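Local coordinates for RND efflux system, outer membrane lipoprotein, NodT family (Burkholderia mallei, PDB 6U94) that probably serves as the outer-membrane channel component of an RND efflux system, passing exported compounds out of the cell, at residues A[164-169]-A[244-249]; A[171-176]-A[240-245]; A[51-56]-A[60-65]. All coordinates share one frame; numbering follows the deposited sequence.

Overall arrangement
Contact 3 comes first along the chain. It joins the loop 51-56 to helix 56-67, into which that loop runs. Contacts 1 and 2 come later and both join helix 156-203 to helix 211-247. Their centres lie about 8 Å apart, and they share Ala244 and Val245. Because the two helices run in opposite directions, contact 1 pairs an earlier piece of the first with a later piece of the second. The centre of contact 3 is about 11 Å from that of contact 1 and 12 Å from that of contact 2. Leu61 touches Ile247 and Tyr174. Helix 56-67, the first modelled, thus packs on the long helical pair of this outer membrane factor family member.

Contact 1 of 3, residues A[164-169]-A[244-249]; sequences ISLVAE and AVLIGG
Leu246 reaches from helix 211-247 to Leu166 and Glu169 on helix 156-203. Its CB points at that helix. CG stands beside the backbone N of Leu246, anti to its carbonyl carbon (chi1 -77°), and this carries the fork across. The two methyls then part. CD1 rests against the backbone of Glu169, 3.3 Å from Glu169 O, a close packing contact. It also lies 3.8 Å from Glu169 CG. CD2 meets the other partner, 4.0 Å from Leu166 CD1, and lies 4.1 Å from Glu169 CG. The two leucines pass alongside each other, heading opposite ways. Leu166 CD1 also comes within 3.7 Å of Leu246 O, a carbonyl oxygen that accepts a hydrogen bond from Arg70.

Glu169 offers only the apolar part of its side chain to Leu246. The chain bends at chi2 (63°), and the carboxylate turns off from the leucine. There OE1 forms a salt bridge with Arg83, while OE2 forms a salt bridge with Arg87 and a hydrogen bond with Tyr86 OH; the two arginines probably keep this buried carboxylate ionised.

Ile79 and Ala82 of helix 72-86 cover Leu246 as well, and Ile79 touches Leu166. Two residues past Leu246, Gly248 leaves helical phi/psi with positive phi. The contact lies near the C-terminal end of helix 211-247, where it packs antiparallel to helix 156-203, consistent with the long helical hairpins of the TolC-like outer membrane factor fold.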
loop_
_atom_site.group_PDB
_atom_site.type_symbol
_atom_site.label_atom_id
_atom_site.label_comp_id
_atom_site.label_asym_id
_atom_site.label_seq_id
_atom_site.Cartn_x
_atom_site.Cartn_y
_atom_site.Cartn_z
ATOM N N ILE A 164 8.580 -8.000 -8.582
ATOM C CA ILE A 164 7.827 -7.717 -7.365
ATOM C C ILE A 164 7.214 -6.322 -7.435
ATOM O O ILE A 164 6.036 -6.127 -7.116
ATOM C CB ILE A 164 8.732 -7.886 -6.132
ATOM C CG1 ILE A 164 8.963 -9.369 -5.837
ATOM C CG2 ILE A 164 8.143 -7.189 -4.932
ATOM C CD1 ILE A 164 9.792 -9.617 -4.593
ATOM N N SER A 165 8.005 -5.335 -7.866
ATOM C CA SER A 165 7.485 -3.979 -8.011
ATOM C C SER A 165 6.355 -3.928 -9.029
ATOM O O SER A 165 5.314 -3.304 -8.787
ATOM C CB SER A 165 8.605 -3.020 -8.423
ATOM O OG SER A 165 9.682 -3.045 -7.503
ATOM N N LEU A 166 6.540 -4.591 -10.172
ATOM C CA LEU A 166 5.539 -4.541 -11.232
ATOM C C LEU A 166 4.238 -5.200 -10.790
ATOM O O LEU A 166 3.152 -4.646 -10.995
ATOM C CB LEU A 166 6.083 -5.208 -12.494
ATOM C CG LEU A 166 5.215 -5.144 -13.750
ATOM C CD1 LEU A 166 4.919 -3.704 -14.125
ATOM C CD2 LEU A 166 5.913 -5.864 -14.904
ATOM N N VAL A 167 4.330 -6.388 -10.187
ATOM C CA VAL A 167 3.138 -7.080 -9.698
ATOM C C VAL A 167 2.398 -6.209 -8.693
ATOM O O VAL A 167 1.174 -6.052 -8.758
ATOM C CB VAL A 167 3.519 -8.441 -9.088
ATOM C CG1 VAL A 167 2.376 -8.995 -8.250
ATOM C CG2 VAL A 167 3.906 -9.426 -10.183
ATOM N N ALA A 168 3.138 -5.619 -7.754
ATOM C CA ALA A 168 2.512 -4.824 -6.706
ATOM C C ALA A 168 1.929 -3.530 -7.259
ATOM O O ALA A 168 0.841 -3.109 -6.849
ATOM C CB ALA A 168 3.525 -4.527 -5.608
ATOM N N GLU A 169 2.637 -2.883 -8.188
ATOM C CA GLU A 169 2.163 -1.609 -8.712
ATOM C C GLU A 169 0.913 -1.783 -9.564
ATOM O O GLU A 169 0.049 -0.899 -9.582
ATOM C CB GLU A 169 3.266 -0.922 -9.515
ATOM C CG GLU A 169 3.098 0.586 -9.613
ATOM C CD GLU A 169 3.185 1.270 -8.258
ATOM O OE1 GLU A 169 4.205 1.092 -7.559
ATOM O OE2 GLU A 169 2.231 1.983 -7.886
ATOM N N ALA A 244 -2.713 1.327 -17.903
ATOM C CA ALA A 244 -2.336 0.996 -19.272
ATOM C C ALA A 244 -0.821 0.960 -19.431
ATOM O O ALA A 244 -0.287 0.093 -20.129
ATOM C CB ALA A 244 -2.957 1.997 -20.246
ATOM N N VAL A 245 -0.115 1.891 -18.787
ATOM C CA VAL A 245 1.344 1.887 -18.835
ATOM C C VAL A 245 1.897 0.634 -18.172
ATOM O O VAL A 245 2.847 0.015 -18.670
ATOM C CB VAL A 245 1.904 3.165 -18.180
ATOM C CG1 VAL A 245 3.424 3.101 -18.093
ATOM C CG2 VAL A 245 1.463 4.397 -18.950
ATOM N N LEU A 246 1.305 0.233 -17.044
ATOM C CA LEU A 246 1.850 -0.881 -16.274
ATOM C C LEU A 246 1.697 -2.205 -17.011
ATOM O O LEU A 246 2.574 -3.072 -16.922
ATOM C CB LEU A 246 1.179 -0.952 -14.904
ATOM C CG LEU A 246 1.669 0.074 -13.884
ATOM C CD1 LEU A 246 0.853 -0.016 -12.605
ATOM C CD2 LEU A 246 3.149 -0.132 -13.599
ATOM N N ILE A 247 0.589 -2.390 -17.734
ATOM C CA ILE A 247 0.397 -3.623 -18.490
ATOM C C ILE A 247 0.961 -3.538 -19.901
ATOM O O ILE A 247 0.994 -4.560 -20.606
ATOM C CB ILE A 247 -1.091 -4.017 -18.558
ATOM C CG1 ILE A 247 -1.896 -2.950 -19.297
ATOM C CG2 ILE A 247 -1.646 -4.243 -17.155
ATOM C CD1 ILE A 247 -3.303 -3.385 -19.641
ATOM N N GLY A 248 1.408 -2.363 -20.337
ATOM C CA GLY A 248 2.031 -2.219 -21.636
ATOM C C GLY A 248 1.086 -2.209 -22.815
ATOM O O GLY A 248 1.544 -2.362 -23.953
ATOM N N GLY A 249 -0.212 -2.030 -22.588
ATOM C CA GLY A 249 -1.172 -2.018 -23.664
ATOM C C GLY A 249 -2.541 -1.547 -23.221
ATOM O O GLY A 249 -2.749 -1.164 -22.065
#

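Contact 2 of 3, residues A[171-176]-A[240-245]; sequences ANTYLT and ENALAV
Thr173 and Leu243 are at the middle of this contact, where the two segments meet by van der Waals packing. Their CA atoms are 6.2 Å apart. With CG2 anti to the backbone N, the methyl of Thr173 faces Leu243. It sits 3.8 Å from Leu243 N and 4.0 Å from Leu243 CB. Leu243 CD1 also lies 4.0 Å from Thr173 CG2. The threonine and the leucine lie side by side, pointing opposite ways. Ala242 CB stands 4.1 Å from Thr173 CG2. Ala242 itself is backed by Ala82 and Tyr86 of helix 72-86.

The segments are antiparallel, with axes 9.3 Å apart at closest approach and a signed crossing angle of -152°. This pairing is consistent with the long helical hairpins of the outer membrane factor family.

The same packing extends to the Tyr174 ring. Leu243 CD2 meets the ring at its edge, near its plane, 4.1 Å from Tyr174 CD1. Gln57, Leu58 and Leu61 of helix 56-67 also touch this tyrosine.

The hydrogen bonds of the threonines stay within helix 156-203. Thr173 OG1 bonds to Glu169 O, one turn earlier in the helix. Thr176 OG1 donates to Asn172 O at 2.7 Å, and that oxygen also accepts from Thr176 N.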
loop_
_atom_site.group_PDB
_atom_site.type_symbol
_atom_site.label_atom_id
_atom_site.label_comp_id
_atom_site.label_asym_id
_atom_site.label_seq_id
_atom_site.Cartn_x
_atom_site.Cartn_y
_atom_site.Cartn_z
ATOM N N ALA A 171 -1.354 -4.067 -8.921
ATOM C CA ALA A 171 -2.420 -4.321 -7.956
ATOM C C ALA A 171 -2.859 -3.033 -7.272
ATOM O O ALA A 171 -4.060 -2.766 -7.142
ATOM C CB ALA A 171 -1.961 -5.350 -6.922
ATOM N N ASN A 172 -1.900 -2.219 -6.826
ATOM C CA ASN A 172 -2.257 -0.981 -6.143
ATOM C C ASN A 172 -2.950 -0.001 -7.079
ATOM O O ASN A 172 -3.764 0.812 -6.627
ATOM C CB ASN A 172 -1.017 -0.334 -5.531
ATOM C CG ASN A 172 -1.357 0.851 -4.644
ATOM O OD1 ASN A 172 -1.809 0.679 -3.511
ATOM N ND2 ASN A 172 -1.137 2.059 -5.150
ATOM N N THR A 173 -2.647 -0.060 -8.377
ATOM C CA THR A 173 -3.281 0.849 -9.327
ATOM C C THR A 173 -4.713 0.428 -9.638
ATOM O O THR A 173 -5.603 1.280 -9.740
ATOM C CB THR A 173 -2.454 0.926 -10.610
ATOM O OG1 THR A 173 -1.129 1.361 -10.289
ATOM C CG2 THR A 173 -3.066 1.912 -11.588
ATOM N N TYR A 174 -4.953 -0.875 -9.798
ATOM C CA TYR A 174 -6.310 -1.346 -10.058
ATOM C C TYR A 174 -7.184 -1.209 -8.818
ATOM O O TYR A 174 -8.373 -0.886 -8.922
ATOM C CB TYR A 174 -6.279 -2.795 -10.542
ATOM C CG TYR A 174 -7.645 -3.395 -10.801
ATOM C CD1 TYR A 174 -8.423 -2.968 -11.869
ATOM C CD2 TYR A 174 -8.149 -4.402 -9.986
ATOM C CE1 TYR A 174 -9.669 -3.520 -12.114
ATOM C CE2 TYR A 174 -9.394 -4.959 -10.222
ATOM C CZ TYR A 174 -10.150 -4.515 -11.287
ATOM O OH TYR A 174 -11.388 -5.069 -11.522
ATOM N N LEU A 175 -6.613 -1.448 -7.635
ATOM C CA LEU A 175 -7.355 -1.216 -6.401
ATOM C C LEU A 175 -7.668 0.263 -6.227
ATOM O O LEU A 175 -8.792 0.633 -5.870
ATOM C CB LEU A 175 -6.569 -1.751 -5.205
ATOM C CG LEU A 175 -6.521 -3.277 -5.105
ATOM C CD1 LEU A 175 -5.675 -3.728 -3.926
ATOM C CD2 LEU A 175 -7.929 -3.841 -5.003
ATOM N N THR A 176 -6.682 1.129 -6.484
ATOM C CA THR A 176 -6.927 2.568 -6.444
ATOM C C THR A 176 -8.001 2.971 -7.448
ATOM O O THR A 176 -8.812 3.863 -7.175
ATOM C CB THR A 176 -5.627 3.332 -6.702
ATOM O OG1 THR A 176 -4.703 3.084 -5.633
ATOM C CG2 THR A 176 -5.881 4.828 -6.806
ATOM N N GLU A 240 -6.481 4.876 -14.833
ATOM C CA GLU A 240 -6.565 4.095 -16.060
ATOM C C GLU A 240 -5.351 4.323 -16.955
ATOM O O GLU A 240 -4.918 3.400 -17.655
ATOM C CB GLU A 240 -7.860 4.429 -16.800
ATOM C CG GLU A 240 -9.110 4.088 -16.007
ATOM C CD GLU A 240 -10.391 4.479 -16.721
ATOM O OE1 GLU A 240 -10.351 5.396 -17.569
ATOM O OE2 GLU A 240 -11.440 3.861 -16.435
ATOM N N ASN A 241 -4.791 5.536 -16.947
ATOM C CA ASN A 241 -3.568 5.791 -17.704
ATOM C C ASN A 241 -2.403 4.984 -17.144
ATOM O O ASN A 241 -1.710 4.277 -17.885
ATOM C CB ASN A 241 -3.238 7.284 -17.692
ATOM C CG ASN A 241 -3.572 7.966 -19.002
ATOM O OD1 ASN A 241 -4.479 7.546 -19.722
ATOM N ND2 ASN A 241 -2.830 9.020 -19.327
ATOM N N ALA A 242 -2.175 5.080 -15.831
ATOM C CA ALA A 242 -1.083 4.341 -15.209
ATOM C C ALA A 242 -1.272 2.840 -15.370
ATOM O O ALA A 242 -0.297 2.099 -15.552
ATOM C CB ALA A 242 -0.973 4.713 -13.728
ATOM N N LEU A 243 -2.521 2.373 -15.313
ATOM C CA LEU A 243 -2.784 0.950 -15.491
ATOM C C LEU A 243 -2.416 0.498 -16.898
ATOM O O LEU A 243 -1.860 -0.591 -17.083
ATOM C CB LEU A 243 -4.253 0.650 -15.191
ATOM C CG LEU A 243 -4.627 -0.806 -14.917
ATOM C CD1 LEU A 243 -3.743 -1.384 -13.826
ATOM C CD2 LEU A 243 -6.091 -0.907 -14.523
ATOM N N ALA A 244 -2.713 1.327 -17.903
ATOM C CA ALA A 244 -2.336 0.996 -19.272
ATOM C C ALA A 244 -0.821 0.960 -19.431
ATOM O O ALA A 244 -0.287 0.093 -20.129
ATOM C CB ALA A 244 -2.957 1.997 -20.246
ATOM N N VAL A 245 -0.115 1.891 -18.787
ATOM C CA VAL A 245 1.344 1.887 -18.835
ATOM C C VAL A 245 1.897 0.634 -18.172
ATOM O O VAL A 245 2.847 0.015 -18.670
ATOM C CB VAL A 245 1.904 3.165 -18.180
ATOM C CG1 VAL A 245 3.424 3.101 -18.093
ATOM C CG2 VAL A 245 1.463 4.397 -18.950
#

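Contact 3 of 3, residues A[51-56]-A[60-65]; sequences NFLADA and QLVALA
Ala56 O accepts a hydrogen bond from Gln60 N at 3.0 Å, with an angle of 145° at the hydrogen. This is an ordinary bond of the first helical turn, joining the start of helix 56-67 to its next turn. Gln60 CB lies 3.7 Å from Ala56 O. Beyond CB the glutamine side chain runs out extended.

The residue before Ala56 caps the helix. Asp55 sits at the N-cap, and its OD2 accepts a hydrogen bond from Leu58 N, three residues further on. OD1 of the same carboxylate makes a salt bridge with Arg264. The carboxylate probably also interacts favourably with the N-terminal end of the helix dipole. One residue pair therefore opens the helix: Asp55 takes up a backbone N-H through its side chain, and Ala56 takes up the next but one through its carbonyl.

The apolar half of the contact is Leu53 with Val62. The CA to CB bond of each points toward the other segment. In Leu53 a chi1 of -53° swings CG to the side of the backbone N, and from there CD1 reaches Val62 CG2 at 3.5 Å. The two side chains cross at about a right angle, and these methyls are pressed close together. The loop thus folds back so that Leu53 lies over the second turn of the helix that its own chain is about to form.

Backbone hydrogen bonds tie Phe52 to Ala268, and both Ala54 and Asp55 to Leu266. The loop therefore runs along 266-268, while Val62 of helix 56-67 faces Val167 and Val170 on helix 156-203.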
loop_
_atom_site.group_PDB
_atom_site.type_symbol
_atom_site.label_atom_id
_atom_site.label_comp_id
_atom_site.label_asym_id
_atom_site.label_seq_id
_atom_site.Cartn_x
_atom_site.Cartn_y
_atom_site.Cartn_z
ATOM N N ASN A 51 -1.655 -16.650 -5.261
ATOM C CA ASN A 51 -2.280 -16.935 -3.978
ATOM C C ASN A 51 -2.628 -15.666 -3.213
ATOM O O ASN A 51 -3.495 -15.711 -2.335
ATOM C CB ASN A 51 -1.384 -17.840 -3.129
ATOM C CG ASN A 51 0.057 -17.380 -3.099
ATOM O OD1 ASN A 51 0.366 -16.235 -3.431
ATOM N ND2 ASN A 51 0.951 -18.275 -2.695
ATOM N N PHE A 52 -2.001 -14.538 -3.542
ATOM C CA PHE A 52 -2.266 -13.276 -2.866
ATOM C C PHE A 52 -3.312 -12.446 -3.604
ATOM O O PHE A 52 -4.260 -11.946 -2.990
ATOM C CB PHE A 52 -0.961 -12.490 -2.712
ATOM C CG PHE A 52 -1.139 -11.116 -2.139
ATOM C CD1 PHE A 52 -1.693 -10.937 -0.880
ATOM C CD2 PHE A 52 -0.733 -10.001 -2.851
ATOM C CE1 PHE A 52 -1.851 -9.667 -0.349
ATOM C CE2 PHE A 52 -0.889 -8.729 -2.327
ATOM C CZ PHE A 52 -1.448 -8.565 -1.072
ATOM N N LEU A 53 -3.154 -12.293 -4.916
ATOM C CA LEU A 53 -4.131 -11.575 -5.731
ATOM C C LEU A 53 -5.235 -12.552 -6.112
ATOM O O LEU A 53 -5.063 -13.389 -7.001
ATOM C CB LEU A 53 -3.463 -10.971 -6.961
ATOM C CG LEU A 53 -2.246 -10.094 -6.657
ATOM C CD1 LEU A 53 -1.738 -9.422 -7.914
ATOM C CD2 LEU A 53 -2.583 -9.060 -5.599
ATOM N N ALA A 54 -6.377 -12.449 -5.432
ATOM C CA ALA A 54 -7.459 -13.412 -5.603
ATOM C C ALA A 54 -8.442 -13.027 -6.698
ATOM O O ALA A 54 -9.053 -13.914 -7.306
ATOM C CB ALA A 54 -8.215 -13.592 -4.284
ATOM N N ASP A 55 -8.611 -11.734 -6.965
ATOM C CA ASP A 55 -9.593 -11.294 -7.949
ATOM C C ASP A 55 -9.177 -11.728 -9.350
ATOM O O ASP A 55 -8.028 -11.531 -9.760
ATOM C CB ASP A 55 -9.759 -9.777 -7.888
ATOM C CG ASP A 55 -10.875 -9.277 -8.780
ATOM O OD1 ASP A 55 -12.032 -9.702 -8.577
ATOM O OD2 ASP A 55 -10.596 -8.457 -9.678
ATOM N N ALA A 56 -10.123 -12.321 -10.085
ATOM C CA ALA A 56 -9.815 -12.849 -11.409
ATOM C C ALA A 56 -9.385 -11.742 -12.363
ATOM O O ALA A 56 -8.426 -11.906 -13.125
ATOM C CB ALA A 56 -11.026 -13.599 -11.967
ATOM N N GLN A 60 -5.710 -11.161 -14.206
ATOM C CA GLN A 60 -5.515 -10.999 -15.643
ATOM C C GLN A 60 -4.580 -9.834 -15.945
ATOM O O GLN A 60 -3.715 -9.937 -16.823
ATOM C CB GLN A 60 -6.863 -10.799 -16.334
ATOM C CG GLN A 60 -6.769 -10.563 -17.831
ATOM C CD GLN A 60 -8.128 -10.412 -18.486
ATOM O OE1 GLN A 60 -9.162 -10.446 -17.815
ATOM N NE2 GLN A 60 -8.136 -10.248 -19.804
ATOM N N LEU A 61 -4.733 -8.723 -15.222
ATOM C CA LEU A 61 -3.900 -7.551 -15.474
ATOM C C LEU A 61 -2.436 -7.831 -15.156
ATOM O O LEU A 61 -1.541 -7.427 -15.909
ATOM C CB LEU A 61 -4.411 -6.367 -14.655
ATOM C CG LEU A 61 -5.804 -5.874 -15.044
ATOM C CD1 LEU A 61 -6.456 -5.150 -13.880
ATOM C CD2 LEU A 61 -5.723 -4.972 -16.268
ATOM N N VAL A 62 -2.172 -8.518 -14.042
ATOM C CA VAL A 62 -0.797 -8.821 -13.655
ATOM C C VAL A 62 -0.146 -9.749 -14.674
ATOM O O VAL A 62 1.022 -9.570 -15.043
ATOM C CB VAL A 62 -0.768 -9.418 -12.236
ATOM C CG1 VAL A 62 0.596 -10.009 -11.927
ATOM C CG2 VAL A 62 -1.121 -8.352 -11.220
ATOM N N ALA A 63 -0.893 -10.745 -15.154
ATOM C CA ALA A 63 -0.342 -11.670 -16.138
ATOM C C ALA A 63 0.038 -10.947 -17.423
ATOM O O ALA A 63 1.059 -11.265 -18.043
ATOM C CB ALA A 63 -1.342 -12.790 -16.421
ATOM N N LEU A 64 -0.771 -9.970 -17.839
ATOM C CA LEU A 64 -0.444 -9.213 -19.043
ATOM C C LEU A 64 0.769 -8.321 -18.817
ATOM O O LEU A 64 1.596 -8.148 -19.721
ATOM C CB LEU A 64 -1.648 -8.383 -19.490
ATOM C CG LEU A 64 -2.940 -9.139 -19.814
ATOM C CD1 LEU A 64 -3.953 -8.219 -20.487
ATOM C CD2 LEU A 64 -2.660 -10.367 -20.671
ATOM N N ALA A 65 0.893 -7.748 -17.619
ATOM C CA ALA A 65 2.061 -6.930 -17.313
ATOM C C ALA A 65 3.335 -7.767 -17.322
ATOM O O ALA A 65 4.383 -7.309 -17.791
ATOM C CB ALA A 65 1.878 -6.240 -15.961
#